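Local coordinates for protein sulfoquinovosidase (Escherichia coli, PDB 5AEG) that hydrolyses sulfoquinovosyl diacylglycerides and simpler sulfoquinovosides such as sulfoquinovosyl glycerol, releasing the sulfoquinovose that feeds bacterial sulfoglycolysis, at residues A[128-133]-A[589-594]; A[137-142]-A[489-494]. All blocks are in the same frame, centred on the assembly; numbering follows the deposited sequence.

Contact 1 (A[128-133]-A[589-594])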
ATOM      1  N   HIS A 128      12.783  15.662  -8.127  1.00 22.66           N
ATOM      2  CA  HIS A 128      11.527  14.904  -7.966  1.00 22.06           C
ATOM      3  C   HIS A 128      11.528  14.216  -6.650  1.00 20.79           C
ATOM      4  O   HIS A 128      12.591  13.975  -6.021  1.00 20.86           O
ATOM      5  CB  HIS A 128      11.335  13.875  -9.135  1.00 22.31           C
ATOM      6  CG  HIS A 128      11.484  14.487 -10.481  1.00 24.27           C
ATOM      7  ND1 HIS A 128      10.454  15.129 -11.137  1.00 28.21           N
ATOM      8  CD2 HIS A 128      12.582  14.621 -11.295  1.00 27.32           C
ATOM      9  CE1 HIS A 128      10.875  15.574 -12.324  1.00 27.24           C
ATOM     10  NE2 HIS A 128      12.166  15.304 -12.426  1.00 28.52           N
ATOM     11  N   ILE A 129      10.328  13.755  -6.240  1.00 21.31           N
ATOM     12  CA  ILE A 129      10.145  13.167  -4.962  1.00 19.18           C
ATOM     13  C   ILE A 129       9.189  11.956  -5.136  1.00 18.63           C
ATOM     14  O   ILE A 129       8.135  12.095  -5.797  1.00 20.44           O
ATOM     15  CB  ILE A 129       9.505  14.180  -4.003  1.00 22.87           C
ATOM     16  CG1 ILE A 129      10.431  15.394  -3.650  1.00 25.73           C
ATOM     17  CG2 ILE A 129       9.117  13.512  -2.715  1.00 21.58           C
ATOM     18  CD1 ILE A 129      11.646  14.958  -2.822  1.00 24.85           C
ATOM     19  N   TYR A 130       9.542  10.856  -4.539  1.00 18.81           N
ATOM     20  CA  TYR A 130       8.758   9.633  -4.668  1.00 21.29           C
ATOM     21  C   TYR A 130       8.549   9.020  -3.287  1.00 18.96           C
ATOM     22  O   TYR A 130       9.333   9.246  -2.332  1.00 21.63           O
ATOM     23  CB  TYR A 130       9.495   8.619  -5.560  1.00 18.43           C
ATOM     24  CG  TYR A 130       9.832   9.172  -6.859  1.00 19.19           C
ATOM     25  CD1 TYR A 130       8.908   9.246  -7.887  1.00 20.78           C
ATOM     26  CD2 TYR A 130      11.106   9.696  -7.087  1.00 21.73           C
ATOM     27  CE1 TYR A 130       9.218   9.859  -9.106  1.00 22.73           C
ATOM     28  CE2 TYR A 130      11.447  10.276  -8.291  1.00 21.58           C
ATOM     29  CZ  TYR A 130      10.503  10.391  -9.296  1.00 23.43           C
ATOM     30  OH  TYR A 130      10.780  10.946 -10.489  1.00 23.56           O
ATOM     31  N   GLY A 131       7.486   8.240  -3.206  1.00 20.52           N
ATOM     32  CA  GLY A 131       7.194   7.486  -2.020  1.00 18.88           C
ATOM     33  C   GLY A 131       5.975   7.982  -1.289  1.00 19.15           C
ATOM     34  O   GLY A 131       4.890   8.175  -1.855  1.00 18.35           O
ATOM     35  N   CYS A 132       6.157   8.175  -0.006  1.00 19.84           N
ATOM     36  CA  CYS A 132       5.098   8.517   0.928  1.00 18.96           C
ATOM     37  C   CYS A 132       4.054   7.435   1.042  1.00 19.33           C
ATOM     38  O   CYS A 132       2.880   7.731   1.358  1.00 19.93           O
ATOM     39  CB  CYS A 132       4.480   9.889   0.735  1.00 18.59           C
ATOM     40  SG  CYS A 132       5.489  11.334   1.213  1.00 21.93           S
ATOM     41  N   GLY A 133       4.483   6.191   0.915  1.00 19.85           N
ATOM     42  CA  GLY A 133       3.611   5.014   1.013  1.00 19.00           C
ATOM     43  C   GLY A 133       2.981   4.704  -0.318  1.00 20.15           C
ATOM     44  O   GLY A 133       3.672   4.693  -1.358  1.00 20.19           O
ATOM     45  N   PRO A 589      10.054   1.410 -11.078  1.00 18.17           N
ATOM     46  CA  PRO A 589      10.074   2.655 -11.792  1.00 18.67           C
ATOM     47  C   PRO A 589      11.189   2.555 -12.869  1.00 18.58           C
ATOM     48  O   PRO A 589      12.204   1.938 -12.564  1.00 21.09           O
ATOM     49  CB  PRO A 589      10.457   3.675 -10.702  1.00 20.71           C
ATOM     50  CG  PRO A 589      10.051   3.017  -9.419  1.00 20.57           C
ATOM     51  CD  PRO A 589      10.316   1.582  -9.635  1.00 20.11           C
ATOM     52  N   LEU A 590      10.953   3.072 -14.058  1.00 19.77           N
ATOM     53  CA  LEU A 590      11.964   2.919 -15.167  1.00 21.78           C
ATOM     54  C   LEU A 590      13.350   3.553 -14.778  1.00 23.85           C
ATOM     55  O   LEU A 590      14.410   3.055 -15.213  1.00 28.00           O
ATOM     56  CB  LEU A 590      11.504   3.523 -16.418  1.00 22.65           C
ATOM     57  CG  LEU A 590      10.743   2.588 -17.389  1.00 23.25           C
ATOM     58  CD1 LEU A 590       9.400   2.047 -16.864  1.00 21.39           C
ATOM     59  CD2 LEU A 590      10.539   3.234 -18.726  1.00 22.07           C
ATOM     60  N   PHE A 591      13.328   4.557 -13.909  1.00 22.93           N
ATOM     61  CA  PHE A 591      14.561   5.264 -13.535  1.00 19.92           C
ATOM     62  C   PHE A 591      15.424   4.423 -12.626  1.00 21.90           C
ATOM     63  O   PHE A 591      16.568   4.748 -12.487  1.00 24.70           O
ATOM     64  CB  PHE A 591      14.289   6.678 -13.034  1.00 20.39           C
ATOM     65  CG  PHE A 591      13.416   6.746 -11.809  1.00 19.00           C
ATOM     66  CD1 PHE A 591      13.896   6.384 -10.578  1.00 22.96           C
ATOM     67  CD2 PHE A 591      12.140   7.154 -11.926  1.00 20.79           C
ATOM     68  CE1 PHE A 591      13.083   6.496  -9.438  1.00 25.15           C
ATOM     69  CE2 PHE A 591      11.304   7.228 -10.816  1.00 22.10           C
ATOM     70  CZ  PHE A 591      11.786   6.935  -9.580  1.00 19.68           C
ATOM     71  N   LEU A 592      14.953   3.286 -12.084  1.00 20.43           N
ATOM     72  CA  LEU A 592      15.836   2.393 -11.384  1.00 20.74           C
ATOM     73  C   LEU A 592      16.936   1.828 -12.330  1.00 23.93           C
ATOM     74  O   LEU A 592      18.064   1.511 -11.854  1.00 23.44           O
ATOM     75  CB  LEU A 592      15.173   1.221 -10.742  1.00 24.77           C
ATOM     76  CG  LEU A 592      14.178   1.439  -9.596  1.00 28.43           C
ATOM     77  CD1 LEU A 592      13.864   0.157  -8.875  1.00 27.02           C
ATOM     78  CD2 LEU A 592      14.612   2.529  -8.672  1.00 27.93           C
ATOM     79  N   HIS A 593      16.584   1.674 -13.603  1.00 24.43           N
ATOM     80  CA  HIS A 593      17.516   1.072 -14.590  1.00 24.44           C
ATOM     81  C   HIS A 593      17.934   1.994 -15.685  1.00 24.21           C
ATOM     82  O   HIS A 593      18.806   1.603 -16.442  1.00 25.56           O
ATOM     83  CB  HIS A 593      16.967  -0.238 -15.148  1.00 25.10           C
ATOM     84  CG  HIS A 593      16.793  -1.271 -14.130  1.00 25.18           C
ATOM     85  ND1 HIS A 593      17.857  -1.779 -13.384  1.00 25.45           N
ATOM     86  CD2 HIS A 593      15.663  -1.873 -13.646  1.00 24.15           C
ATOM     87  CE1 HIS A 593      17.392  -2.667 -12.523  1.00 27.11           C
ATOM     88  NE2 HIS A 593      16.066  -2.748 -12.674  1.00 24.40           N
ATOM     89  N   TYR A 594      17.300   3.161 -15.856  1.00 21.06           N
ATOM     90  CA  TYR A 594      17.547   4.144 -16.927  1.00 21.23           C
ATOM     91  C   TYR A 594      17.727   5.492 -16.220  1.00 21.21           C
ATOM     92  O   TYR A 594      17.088   6.444 -16.524  1.00 22.41           O
ATOM     93  CB  TYR A 594      16.404   4.159 -18.024  1.00 23.56           C
ATOM     94  CG  TYR A 594      16.308   2.798 -18.653  1.00 22.73           C
ATOM     95  CD1 TYR A 594      17.130   2.457 -19.754  1.00 23.35           C
ATOM     96  CD2 TYR A 594      15.515   1.798 -18.104  1.00 21.33           C
ATOM     97  CE1 TYR A 594      17.161   1.142 -20.253  1.00 25.72           C
ATOM     98  CE2 TYR A 594      15.485   0.489 -18.638  1.00 21.91           C
ATOM     99  CZ  TYR A 594      16.267   0.176 -19.751  1.00 24.74           C
ATOM    100  OH  TYR A 594      16.368  -1.101 -20.246  1.00 23.66           O
TER
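With chi1 at -55°, Y130 sets its ring anti to its own carbonyl carbon, while F591 holds CG between its backbone N and carbonyl carbon (chi1 61°); from backbones no closer than 10.1 Å at the CA atoms of Y130 and P589, the two rings reach each other from opposite directions. F591 leads with its CE2-CZ side. Its CZ sits 3.5 Å above the Y130 plane, over the ring centre, and two pairs share the closest approach of 3.6 Å, F591 CZ to Y130 CE2 and F591 CE2 to Y130 CZ. The planes are inclined at 37° with centroids 4.6 Å apart, so the pair is oblique, neither a parallel stack nor edge-to-face. Within its own turn, F591 carries P589 CB 3.6 Å above one face, offset toward the rim. The turn is held by L590 O, which accepts from both H593 N and Y594 N. Beyond the two segments, the Y130 hydroxyl bonds to Y601 O, F591 stacks with the Y601 ring, and M495 of helix 486-495 touches both Y130 and F591. This buried aromatic pair is an interdomain contact of the GH31 fold, joining the strand 129-133 of the N-terminal mutarotase-like domain to a C-terminal domain loop.

Contact 2 (A[137-142]-A[489-494])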
ATOM      1  N   SER A 137      -2.831   8.881  -7.129  1.00 16.48           N
ATOM      2  CA  SER A 137      -2.967   9.909  -8.146  1.00 18.21           C
ATOM      3  C   SER A 137      -1.654  10.508  -8.660  1.00 19.23           C
ATOM      4  O   SER A 137      -1.603  11.078  -9.765  1.00 19.90           O
ATOM      5  CB  SER A 137      -3.818  11.091  -7.614  1.00 18.42           C
ATOM      6  OG  SER A 137      -5.154  10.681  -7.315  1.00 19.85           O
ATOM      7  N   TYR A 138      -0.601  10.408  -7.861  1.00 18.23           N
ATOM      8  CA  TYR A 138       0.707  10.976  -8.171  1.00 19.79           C
ATOM      9  C   TYR A 138       1.739   9.918  -7.866  1.00 22.14           C
ATOM     10  O   TYR A 138       1.583   9.161  -6.878  1.00 23.33           O
ATOM     11  CB  TYR A 138       0.980  12.234  -7.330  1.00 20.14           C
ATOM     12  CG  TYR A 138       0.120  13.388  -7.793  1.00 21.75           C
ATOM     13  CD1 TYR A 138       0.388  14.042  -8.991  1.00 27.00           C
ATOM     14  CD2 TYR A 138      -1.034  13.753  -7.081  1.00 20.68           C
ATOM     15  CE1 TYR A 138      -0.479  15.053  -9.474  1.00 31.49           C
ATOM     16  CE2 TYR A 138      -1.854  14.770  -7.510  1.00 24.94           C
ATOM     17  CZ  TYR A 138      -1.587  15.423  -8.684  1.00 30.27           C
ATOM     18  OH  TYR A 138      -2.454  16.416  -9.050  1.00 33.11           O
ATOM     19  N   PHE A 139       2.793   9.835  -8.703  1.00 18.65           N
ATOM     20  CA  PHE A 139       3.955   9.051  -8.299  1.00 19.54           C
ATOM     21  C   PHE A 139       5.009  10.070  -7.923  1.00 18.46           C
ATOM     22  O   PHE A 139       5.405  10.146  -6.731  1.00 19.61           O
ATOM     23  CB  PHE A 139       4.397   8.070  -9.423  1.00 20.49           C
ATOM     24  CG  PHE A 139       5.681   7.337  -9.133  1.00 18.46           C
ATOM     25  CD1 PHE A 139       5.997   6.848  -7.840  1.00 18.32           C
ATOM     26  CD2 PHE A 139       6.609   7.146 -10.178  1.00 19.04           C
ATOM     27  CE1 PHE A 139       7.216   6.217  -7.567  1.00 17.85           C
ATOM     28  CE2 PHE A 139       7.807   6.503  -9.925  1.00 18.67           C
ATOM     29  CZ  PHE A 139       8.098   6.003  -8.625  1.00 19.66           C
ATOM     30  N   ASP A 140       5.518  10.828  -8.914  1.00 17.42           N
ATOM     31  CA  ASP A 140       6.309  12.040  -8.564  1.00 19.46           C
ATOM     32  C   ASP A 140       5.405  12.919  -7.750  1.00 19.56           C
ATOM     33  O   ASP A 140       4.380  13.380  -8.233  1.00 19.89           O
ATOM     34  CB  ASP A 140       6.727  12.764  -9.797  1.00 20.74           C
ATOM     35  CG  ASP A 140       7.604  14.004  -9.516  1.00 24.40           C
ATOM     36  OD1 ASP A 140       8.053  14.277  -8.408  1.00 21.88           O
ATOM     37  OD2 ASP A 140       7.854  14.701 -10.488  1.00 25.42           O
ATOM     38  N   LEU A 141       5.782  13.218  -6.500  1.00 20.33           N
ATOM     39  CA  LEU A 141       4.963  14.045  -5.618  1.00 18.50           C
ATOM     40  C   LEU A 141       5.270  15.544  -5.659  1.00 21.88           C
ATOM     41  O   LEU A 141       4.569  16.412  -5.039  1.00 20.14           O
ATOM     42  CB  LEU A 141       5.183  13.546  -4.174  1.00 19.56           C
ATOM     43  CG  LEU A 141       4.981  12.067  -3.882  1.00 20.18           C
ATOM     44  CD1 LEU A 141       5.202  11.696  -2.450  1.00 20.24           C
ATOM     45  CD2 LEU A 141       3.639  11.605  -4.326  1.00 19.56           C
ATOM     46  N   ARG A 142       6.308  15.914  -6.385  1.00 20.76           N
ATOM     47  CA  ARG A 142       6.678  17.371  -6.455  1.00 19.70           C
ATOM     48  C   ARG A 142       5.638  18.282  -6.998  1.00 25.97           C
ATOM     49  O   ARG A 142       4.983  17.967  -7.956  1.00 22.52           O
ATOM     50  CB  ARG A 142       8.029  17.568  -7.211  1.00 21.69           C
ATOM     51  CG  ARG A 142       8.724  18.880  -6.789  1.00 21.62           C
ATOM     52  CD  ARG A 142       9.487  18.706  -5.497  1.00 23.29           C
ATOM     53  NE  ARG A 142       9.951  19.947  -4.912  1.00 24.26           N
ATOM     54  CZ  ARG A 142      11.053  20.582  -5.310  1.00 29.24           C
ATOM     55  NH1 ARG A 142      11.780  20.092  -6.319  1.00 24.34           N
ATOM     56  NH2 ARG A 142      11.429  21.701  -4.679  1.00 25.94           N
ATOM     57  N   ALA A 489       0.256   3.410  -7.498  1.00 16.40           N
ATOM     58  CA  ALA A 489       0.196   2.711  -6.217  1.00 16.77           C
ATOM     59  C   ALA A 489       1.338   1.711  -6.060  1.00 15.81           C
ATOM     60  O   ALA A 489       2.016   1.634  -5.011  1.00 15.92           O
ATOM     61  CB  ALA A 489      -1.185   2.096  -6.073  1.00 13.92           C
ATOM     62  N   ALA A 490       1.595   0.907  -7.095  1.00 15.49           N
ATOM     63  CA  ALA A 490       2.719  -0.021  -7.059  1.00 16.23           C
ATOM     64  C   ALA A 490       4.092   0.696  -6.943  1.00 16.47           C
ATOM     65  O   ALA A 490       4.956   0.268  -6.197  1.00 18.66           O
ATOM     66  CB  ALA A 490       2.758  -0.850  -8.308  1.00 16.78           C
ATOM     67  N   LEU A 491       4.253   1.749  -7.717  1.00 17.98           N
ATOM     68  CA  LEU A 491       5.537   2.411  -7.881  1.00 17.70           C
ATOM     69  C   LEU A 491       5.875   3.229  -6.639  1.00 17.09           C
ATOM     70  O   LEU A 491       7.029   3.215  -6.187  1.00 17.09           O
ATOM     71  CB  LEU A 491       5.583   3.309  -9.057  1.00 19.04           C
ATOM     72  CG  LEU A 491       5.445   2.574 -10.424  1.00 19.99           C
ATOM     73  CD1 LEU A 491       5.443   3.579 -11.546  1.00 21.66           C
ATOM     74  CD2 LEU A 491       6.520   1.515 -10.625  1.00 24.34           C
ATOM     75  N   SER A 492       4.895   3.947  -6.112  1.00 16.41           N
ATOM     76  CA  SER A 492       5.070   4.657  -4.834  1.00 17.07           C
ATOM     77  C   SER A 492       5.469   3.700  -3.728  1.00 17.84           C
ATOM     78  O   SER A 492       6.436   3.936  -2.955  1.00 20.61           O
ATOM     79  CB  SER A 492       3.790   5.427  -4.512  1.00 18.61           C
ATOM     80  OG  SER A 492       2.671   4.567  -4.432  1.00 16.85           O
ATOM     81  N   LEU A 493       4.770   2.574  -3.618  1.00 19.46           N
ATOM     82  CA  LEU A 493       5.159   1.564  -2.626  1.00 18.49           C
ATOM     83  C   LEU A 493       6.537   0.976  -2.835  1.00 19.93           C
ATOM     84  O   LEU A 493       7.314   0.802  -1.862  1.00 18.39           O
ATOM     85  CB  LEU A 493       4.130   0.424  -2.513  1.00 18.22           C
ATOM     86  CG  LEU A 493       2.955   0.817  -1.628  1.00 19.42           C
ATOM     87  CD1 LEU A 493       1.874  -0.227  -1.630  1.00 19.01           C
ATOM     88  CD2 LEU A 493       3.413   1.048  -0.162  1.00 22.48           C
ATOM     89  N   ALA A 494       6.868   0.726  -4.077  1.00 17.67           N
ATOM     90  CA  ALA A 494       8.202   0.272  -4.401  1.00 20.47           C
ATOM     91  C   ALA A 494       9.344   1.173  -3.867  1.00 19.43           C
ATOM     92  O   ALA A 494      10.347   0.671  -3.309  1.00 23.00           O
ATOM     93  CB  ALA A 494       8.300   0.044  -5.901  1.00 19.31           C
TER
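Helix 486-495, within the TIM-barrel region, receives a loop of the N-terminal mutarotase-like domain through F139. The ring meets both the L491 side chain and main-chain atoms of the helix. L491 CB stands 3.6 Å from the ring centroid and 11° off the ring normal, a CH-pi contact over the face, and the two side chains cross at about a right angle. With CG anti to the backbone N (chi1 174°), F139 extends toward the helix, whose S492 CA comes within 5.7 Å of F139 CA. The ring's CE1 side meets main-chain atoms: F139 CE1 is 3.3 Å from L491 O, and F139 CD1 is 3.6 Å from S492 N, which approaches obliquely. On the same face, toward the CD2-CE2 rim, L491 CD1 lies 4.0 Å from F139 CD2. Next to F139, D140 OD1 accepts from R142 N at 3.1 Å, 60° out of the carboxylate plane, closing an Asx turn. S492 OG is hydrogen-bonded to P488 O, one turn back, and to Q135 N, so the helix also meets the chain just ahead of the loop. An aromatic ring laid on a barrel-domain helix thus forms part of the buried N-terminal domain to TIM-barrel interface of this GH31 enzyme.

Contacts 1 and 2 have centres about 8 Å apart, and along the chain contact 2 is nested inside the loop that contact 1 closes. Their aromatic residues join directly, with Y130 CD1 3.4 Å from F139 CZ and ring planes at about 45°. F591, Y130, F139 and L491 thus touch in series, but P589 also meets L491 and F591 meets M495 of helix 486-495, so the three domains meet mutually. Polar links tie 128-133 to 137-142: I129 O to L141 N and H128 ND1 to D140 OD2, each a probable hydrogen bond at 2.7 Å. Both contacts lie away from the annotated catalytic and substrate-binding residues; the S492 side chain is about 14 Å from a bound calcium ion.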